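Local structure of effector protein Lem4 (lpg1101) (Legionella pneumophila subsp. pneumophila, 6CGK) at residues I90-I101 / R113-G121. The protein dephosphorylates phosphotyrosine as a membrane-associated bacterial effector, this chain being its phosphatase domain of the haloacid dehalogenase superfamily. The protein carries 1 engineered substitution. Sequence-based numbering, arbitrary orientation.
Sequences IVIISRNHENYI and RNIIIYPRG. With PO4 (phosphate ion), chain B.
The Tyr118 ring carries Ile116 CG2 on one face, 3.6 Å above its plane and offset toward the rim, while Ile93 CG1 comes near the ring plane at the edge. Val91 CG1, set anti to the backbone N (chi1 179°), comes obliquely at the same ring carbon, 3.5 Å from Tyr118 CD2; the hydroxyl bonds to His139 of helix 132-140. Farther along, the His97 and Arg120 side chains run side by side, ring and guanidinium planes 66° apart. Aliphatic carbon makes the closest approach, Arg120 CD to His97 CE1 at 3.3 Å, and a water lies at the edge of each group, one bridging His97 ND1 to Gly121 O, another Arg120 NE to Arg95 O.

The two strands run parallel, with Ile92 gripped at both backbone atoms: its N donates to Ile116 O, and its O receives Tyr118 N at 2.7 Å in an almost straight bond. Ser94 N to Tyr118 O continues the ladder, and Arg120 N closes on Asn96 O at 2.9 Å, the donor tilted 30° from the carbonyl plane. On the sheet face of Ile92 and Ile117, helix 98-107 packs down through Ile101 CG2, 3.8 Å from Ile117 CD1, and the Pro119 ring lies alongside the start of the Glu98 side chain.

In the loop that follows strand 89-93, Ser94 OG accepts from Asn96 N in an ST turn and donates to phosphate O1, while Arg95 N holds O2 at 2.8 Å. Asn96 ND2 bonds the magnesium ligand Asp25, tying this loop to the metal site. Here is the right-handed beta-alpha-beta crossover of a Rossmann-like haloacid dehalogenase domain, its edge strand 116-118 beside the strand that leads to the phosphate-binding serine, as in motif II of the superfamily.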
ATOM      1  N   ILE A  90       2.452  -7.266  -1.915  1.00 25.99           N
ATOM      2  CA  ILE A  90       2.156  -5.901  -1.496  1.00 27.98           C
ATOM      3  C   ILE A  90       0.657  -5.780  -1.284  1.00 27.17           C
ATOM      4  O   ILE A  90      -0.126  -6.169  -2.163  1.00 26.98           O
ATOM      5  CB  ILE A  90       2.599  -4.860  -2.544  1.00 24.37           C
ATOM      6  CG1 ILE A  90       4.083  -5.043  -2.872  1.00 27.32           C
ATOM      7  CG2 ILE A  90       2.237  -3.427  -2.063  1.00 24.10           C
ATOM      8  CD1 ILE A  90       4.580  -4.034  -3.985  1.00 25.59           C
ATOM      9  N   VAL A  91       0.261  -5.237  -0.134  1.00 24.25           N
ATOM     10  CA  VAL A  91      -1.141  -5.003   0.192  1.00 23.84           C
ATOM     11  C   VAL A  91      -1.274  -3.528   0.565  1.00 26.61           C
ATOM     12  O   VAL A  91      -0.608  -3.067   1.499  1.00 28.64           O
ATOM     13  CB  VAL A  91      -1.636  -5.885   1.355  1.00 19.88           C
ATOM     14  CG1 VAL A  91      -3.093  -5.565   1.657  1.00 23.26           C
ATOM     15  CG2 VAL A  91      -1.470  -7.355   1.063  1.00 24.72           C
ATOM     16  N   ILE A  92      -2.104  -2.783  -0.166  1.00 22.99           N
ATOM     17  CA  ILE A  92      -2.376  -1.374   0.161  1.00 23.72           C
ATOM     18  C   ILE A  92      -3.681  -1.305   0.950  1.00 22.61           C
ATOM     19  O   ILE A  92      -4.712  -1.852   0.525  1.00 25.38           O
ATOM     20  CB  ILE A  92      -2.435  -0.495  -1.097  1.00 23.03           C
ATOM     21  CG1 ILE A  92      -1.037  -0.440  -1.737  1.00 24.42           C
ATOM     22  CG2 ILE A  92      -2.967   0.893  -0.708  1.00 25.00           C
ATOM     23  CD1 ILE A  92      -0.975   0.375  -3.076  1.00 22.48           C
ATOM     24  N   ILE A  93      -3.641  -0.698   2.135  1.00 22.60           N
ATOM     25  CA  ILE A  93      -4.835  -0.582   2.968  1.00 20.70           C
ATOM     26  C   ILE A  93      -5.098   0.905   3.166  1.00 27.10           C
ATOM     27  O   ILE A  93      -4.241   1.628   3.694  1.00 29.73           O
ATOM     28  CB  ILE A  93      -4.706  -1.298   4.328  1.00 23.44           C
ATOM     29  CG1 ILE A  93      -4.341  -2.772   4.120  1.00 25.39           C
ATOM     30  CG2 ILE A  93      -6.021  -1.162   5.111  1.00 29.75           C
ATOM     31  CD1 ILE A  93      -4.289  -3.564   5.459  1.00 26.53           C
ATOM     32  N   SER A  94      -6.264   1.367   2.739  1.00 26.05           N
ATOM     33  CA  SER A  94      -6.448   2.813   2.649  1.00 23.77           C
ATOM     34  C   SER A  94      -7.912   3.169   2.817  1.00 24.72           C
ATOM     35  O   SER A  94      -8.790   2.452   2.334  1.00 26.86           O
ATOM     36  CB  SER A  94      -5.942   3.339   1.292  1.00 24.41           C
ATOM     37  OG  SER A  94      -6.238   4.723   1.122  1.00 23.91           O
ATOM     38  N   ARG A  95      -8.175   4.331   3.449  1.00 24.24           N
ATOM     39  CA  ARG A  95      -9.524   4.887   3.466  1.00 22.88           C
ATOM     40  C   ARG A  95      -9.855   5.685   2.201  1.00 24.99           C
ATOM     41  O   ARG A  95     -10.964   6.249   2.132  1.00 29.85           O
ATOM     42  CB  ARG A  95      -9.746   5.834   4.656  1.00 28.08           C
ATOM     43  CG  ARG A  95      -9.305   5.348   5.987  1.00 54.62           C
ATOM     44  CD  ARG A  95      -9.782   6.300   7.075  1.00 66.06           C
ATOM     45  NE  ARG A  95      -9.375   5.828   8.397  1.00 80.99           N
ATOM     46  CZ  ARG A  95      -8.206   6.113   8.966  1.00 86.04           C
ATOM     47  NH1 ARG A  95      -7.319   6.874   8.329  1.00 87.38           N
ATOM     48  NH2 ARG A  95      -7.928   5.638  10.174  1.00 89.75           N
ATOM     49  N   ASN A  96      -8.946   5.747   1.244  1.00 26.93           N
ATOM     50  CA  ASN A  96      -9.215   6.454  -0.000  1.00 26.78           C
ATOM     51  C   ASN A  96      -9.906   5.506  -0.992  1.00 27.84           C
ATOM     52  O   ASN A  96     -10.096   4.316  -0.739  1.00 24.37           O
ATOM     53  CB  ASN A  96      -7.910   7.024  -0.566  1.00 24.20           C
ATOM     54  CG  ASN A  96      -8.131   8.290  -1.373  1.00 28.87           C
ATOM     55  OD1 ASN A  96      -9.130   8.415  -2.071  1.00 31.48           O
ATOM     56  ND2 ASN A  96      -7.236   9.257  -1.217  1.00 29.30           N
ATOM     57  N   HIS A  97     -10.306   6.060  -2.122  1.00 24.39           N
ATOM     58  CA  HIS A  97     -11.038   5.338  -3.156  1.00 22.33           C
ATOM     59  C   HIS A  97     -10.112   4.454  -3.965  1.00 26.36           C
ATOM     60  O   HIS A  97      -9.005   4.865  -4.320  1.00 25.54           O
ATOM     61  CB  HIS A  97     -11.680   6.328  -4.136  1.00 22.95           C
ATOM     62  CG  HIS A  97     -12.618   7.294  -3.494  1.00 26.00           C
ATOM     63  ND1 HIS A  97     -13.901   6.953  -3.124  1.00 27.45           N
ATOM     64  CD2 HIS A  97     -12.459   8.598  -3.165  1.00 23.96           C
ATOM     65  CE1 HIS A  97     -14.496   8.010  -2.595  1.00 27.64           C
ATOM     66  NE2 HIS A  97     -13.642   9.022  -2.605  1.00 28.69           N
ATOM     67  N   GLU A  98     -10.604   3.255  -4.299  1.00 22.13           N
ATOM     68  CA  GLU A  98      -9.844   2.322  -5.120  1.00 21.87           C
ATOM     69  C   GLU A  98      -9.405   2.952  -6.432  1.00 21.78           C
ATOM     70  O   GLU A  98      -8.285   2.704  -6.918  1.00 22.96           O
ATOM     71  CB  GLU A  98     -10.705   1.100  -5.412  1.00 22.86           C
ATOM     72  CG  GLU A  98      -9.912   0.025  -6.094  1.00 29.14           C
ATOM     73  CD  GLU A  98     -10.704  -1.248  -6.253  1.00 47.35           C
ATOM     74  OE1 GLU A  98     -11.772  -1.372  -5.616  1.00 43.68           O
ATOM     75  OE2 GLU A  98     -10.258  -2.128  -7.014  1.00 46.24           O
ATOM     76  N   ASN A  99     -10.306   3.691  -7.073  1.00 21.40           N
ATOM     77  CA  ASN A  99      -9.947   4.229  -8.390  1.00 20.74           C
ATOM     78  C   ASN A  99      -8.965   5.385  -8.290  1.00 23.38           C
ATOM     79  O   ASN A  99      -8.221   5.661  -9.253  1.00 24.65           O
ATOM     80  CB  ASN A  99     -11.208   4.634  -9.143  1.00 21.66           C
ATOM     81  CG  ASN A  99     -11.963   3.420  -9.620  1.00 21.67           C
ATOM     82  OD1 ASN A  99     -11.342   2.385  -9.906  1.00 22.23           O
ATOM     83  ND2 ASN A  99     -13.299   3.511  -9.675  1.00 24.52           N
ATOM     84  N   TYR A 100      -8.941   6.091  -7.167  1.00 23.90           N
ATOM     85  CA  TYR A 100      -7.916   7.124  -7.013  1.00 23.53           C
ATOM     86  C   TYR A 100      -6.552   6.469  -6.839  1.00 23.31           C
ATOM     87  O   TYR A 100      -5.551   6.910  -7.427  1.00 23.51           O
ATOM     88  CB  TYR A 100      -8.251   8.008  -5.817  1.00 23.33           C
ATOM     89  CG  TYR A 100      -7.295   9.154  -5.569  1.00 24.68           C
ATOM     90  CD1 TYR A 100      -7.318  10.290  -6.393  1.00 21.78           C
ATOM     91  CD2 TYR A 100      -6.383   9.108  -4.507  1.00 25.21           C
ATOM     92  CE1 TYR A 100      -6.459  11.360  -6.153  1.00 26.28           C
ATOM     93  CE2 TYR A 100      -5.528  10.167  -4.251  1.00 24.73           C
ATOM     94  CZ  TYR A 100      -5.570  11.298  -5.087  1.00 27.89           C
ATOM     95  OH  TYR A 100      -4.743  12.376  -4.844  1.00 30.71           O
ATOM     96  N   ILE A 101      -6.499   5.425  -6.012  1.00 23.03           N
ATOM     97  CA  ILE A 101      -5.253   4.693  -5.814  1.00 22.60           C
ATOM     98  C   ILE A 101      -4.762   4.120  -7.130  1.00 23.88           C
ATOM     99  O   ILE A 101      -3.597   4.300  -7.490  1.00 23.33           O
ATOM    100  CB  ILE A 101      -5.433   3.617  -4.733  1.00 20.64           C
ATOM    101  CG1 ILE A 101      -5.746   4.316  -3.413  1.00 23.21           C
ATOM    102  CG2 ILE A 101      -4.171   2.685  -4.718  1.00 23.05           C
ATOM    103  CD1 ILE A 101      -6.213   3.336  -2.254  1.00 22.29           C
ATOM    104  N   ARG A 113      -1.093  -4.959 -11.062  1.00 31.08           N
ATOM    105  CA  ARG A 113      -1.760  -6.226 -11.344  1.00 33.00           C
ATOM    106  C   ARG A 113      -1.750  -7.146 -10.130  1.00 39.47           C
ATOM    107  O   ARG A 113      -2.727  -7.858  -9.877  1.00 35.70           O
ATOM    108  CB  ARG A 113      -1.079  -6.944 -12.511  1.00 35.48           C
ATOM    109  N   ASN A 114      -0.641  -7.170  -9.392  1.00 29.94           N
ATOM    110  CA  ASN A 114      -0.466  -8.120  -8.292  1.00 27.18           C
ATOM    111  C   ASN A 114      -0.573  -7.459  -6.940  1.00 27.33           C
ATOM    112  O   ASN A 114      -0.462  -8.149  -5.925  1.00 29.31           O
ATOM    113  CB  ASN A 114       0.895  -8.825  -8.389  1.00 29.43           C
ATOM    114  CG  ASN A 114       1.017  -9.732  -9.616  1.00 35.83           C
ATOM    115  OD1 ASN A 114       2.024  -9.698 -10.332  1.00 42.22           O
ATOM    116  ND2 ASN A 114      -0.004 -10.538  -9.860  1.00 35.14           N
ATOM    117  N   ILE A 115      -0.761  -6.141  -6.890  1.00 28.37           N
ATOM    118  CA  ILE A 115      -0.949  -5.459  -5.614  1.00 29.13           C
ATOM    119  C   ILE A 115      -2.402  -5.603  -5.199  1.00 26.45           C
ATOM    120  O   ILE A 115      -3.316  -5.325  -5.991  1.00 30.96           O
ATOM    121  CB  ILE A 115      -0.556  -3.974  -5.730  1.00 27.20           C
ATOM    122  CG1 ILE A 115       0.928  -3.855  -6.069  1.00 30.34           C
ATOM    123  CG2 ILE A 115      -0.936  -3.210  -4.422  1.00 23.85           C
ATOM    124  CD1 ILE A 115       1.375  -2.409  -6.381  1.00 28.85           C
ATOM    125  N   ILE A 116      -2.625  -6.013  -3.944  1.00 23.70           N
ATOM    126  CA  ILE A 116      -3.965  -6.087  -3.381  1.00 22.26           C
ATOM    127  C   ILE A 116      -4.304  -4.753  -2.733  1.00 26.16           C
ATOM    128  O   ILE A 116      -3.522  -4.223  -1.936  1.00 30.32           O
ATOM    129  CB  ILE A 116      -4.058  -7.231  -2.359  1.00 24.99           C
ATOM    130  CG1 ILE A 116      -3.813  -8.564  -3.058  1.00 30.67           C
ATOM    131  CG2 ILE A 116      -5.421  -7.190  -1.655  1.00 29.59           C
ATOM    132  CD1 ILE A 116      -4.111  -9.733  -2.187  1.00 40.52           C
ATOM    133  N   ILE A 117      -5.457  -4.199  -3.088  1.00 26.56           N
ATOM    134  CA  ILE A 117      -5.893  -2.904  -2.580  1.00 21.80           C
ATOM    135  C   ILE A 117      -7.152  -3.121  -1.751  1.00 27.47           C
ATOM    136  O   ILE A 117      -8.166  -3.612  -2.267  1.00 25.08           O
ATOM    137  CB  ILE A 117      -6.158  -1.900  -3.715  1.00 24.09           C
ATOM    138  CG1 ILE A 117      -4.878  -1.632  -4.506  1.00 26.68           C
ATOM    139  CG2 ILE A 117      -6.755  -0.618  -3.124  1.00 23.85           C
ATOM    140  CD1 ILE A 117      -5.144  -0.831  -5.796  1.00 26.65           C
ATOM    141  N   TYR A 118      -7.093  -2.736  -0.476  1.00 24.51           N
ATOM    142  CA  TYR A 118      -8.270  -2.745   0.401  1.00 22.25           C
ATOM    143  C   TYR A 118      -8.666  -1.304   0.647  1.00 25.60           C
ATOM    144  O   TYR A 118      -8.030  -0.613   1.463  1.00 26.63           O
ATOM    145  CB  TYR A 118      -7.985  -3.456   1.725  1.00 23.33           C
ATOM    146  CG  TYR A 118      -7.773  -4.935   1.568  1.00 23.57           C
ATOM    147  CD1 TYR A 118      -8.743  -5.749   0.986  1.00 28.50           C
ATOM    148  CD2 TYR A 118      -6.601  -5.518   2.010  1.00 27.76           C
ATOM    149  CE1 TYR A 118      -8.523  -7.174   0.863  1.00 30.76           C
ATOM    150  CE2 TYR A 118      -6.398  -6.907   1.912  1.00 27.22           C
ATOM    151  CZ  TYR A 118      -7.356  -7.712   1.333  1.00 33.63           C
ATOM    152  OH  TYR A 118      -7.110  -9.090   1.232  1.00 33.21           O
ATOM    153  N   PRO A 119      -9.683  -0.804  -0.050  1.00 27.56           N
ATOM    154  CA  PRO A 119      -9.958   0.641  -0.075  1.00 26.21           C
ATOM    155  C   PRO A 119     -11.250   1.018   0.638  1.00 27.16           C
ATOM    156  O   PRO A 119     -11.900   0.152   1.247  1.00 29.09           O
ATOM    157  CB  PRO A 119     -10.069   0.915  -1.574  1.00 29.25           C
ATOM    158  CG  PRO A 119     -10.891  -0.315  -2.038  1.00 28.41           C
ATOM    159  CD  PRO A 119     -10.396  -1.502  -1.135  1.00 28.98           C
ATOM    160  N   ARG A 120     -11.660   2.288   0.572  1.00 25.11           N
ATOM    161  CA  ARG A 120     -12.964   2.608   1.117  1.00 29.85           C
ATOM    162  C   ARG A 120     -14.046   1.943   0.268  1.00 29.73           C
ATOM    163  O   ARG A 120     -13.795   1.488  -0.860  1.00 31.12           O
ATOM    164  CB  ARG A 120     -13.175   4.128   1.190  1.00 45.67           C
ATOM    165  CG  ARG A 120     -13.788   4.723  -0.038  1.00 45.56           C
ATOM    166  CD  ARG A 120     -14.228   6.222   0.177  1.00 41.28           C
ATOM    167  NE  ARG A 120     -15.351   6.450   1.086  1.00 50.58           N
ATOM    168  CZ  ARG A 120     -16.639   6.471   0.727  1.00 58.96           C
ATOM    169  NH1 ARG A 120     -17.579   6.710   1.631  1.00 72.06           N
ATOM    170  NH2 ARG A 120     -16.998   6.248  -0.530  1.00 60.16           N
ATOM    171  N   GLY A 121     -15.250   1.847   0.838  1.00 33.22           N
ATOM    172  CA  GLY A 121     -16.385   1.304   0.124  1.00 35.61           C
ATOM    173  C   GLY A 121     -16.992   2.303  -0.840  1.00 43.01           C
ATOM    174  O   GLY A 121     -16.600   3.469  -0.918  1.00 41.63           O
TER
HETATM  175  P   PO4 B 301      -5.198   6.496   3.917  1.00 33.97           P
HETATM  176  O1  PO4 B 301      -4.614   5.873   2.660  1.00 29.75           O
HETATM  177  O2  PO4 B 301      -5.964   5.509   4.792  1.00 28.30           O
HETATM  178  O3  PO4 B 301      -6.147   7.593   3.456  1.00 31.50           O
HETATM  179  O4  PO4 B 301      -4.107   7.183   4.711  1.00 32.37           O
HETATM  180  O   HOH W   1       1.904  -8.111  -4.658  1.00 26.50           O
HETATM  181  O   HOH W   2     -13.299   7.389   3.314  1.00 41.40           O
HETATM  182  O   HOH W   3     -15.114   4.465  -3.558  1.00 32.02           O
HETATM  183  O   HOH W   4     -13.243   2.387  -3.371  1.00 25.92           O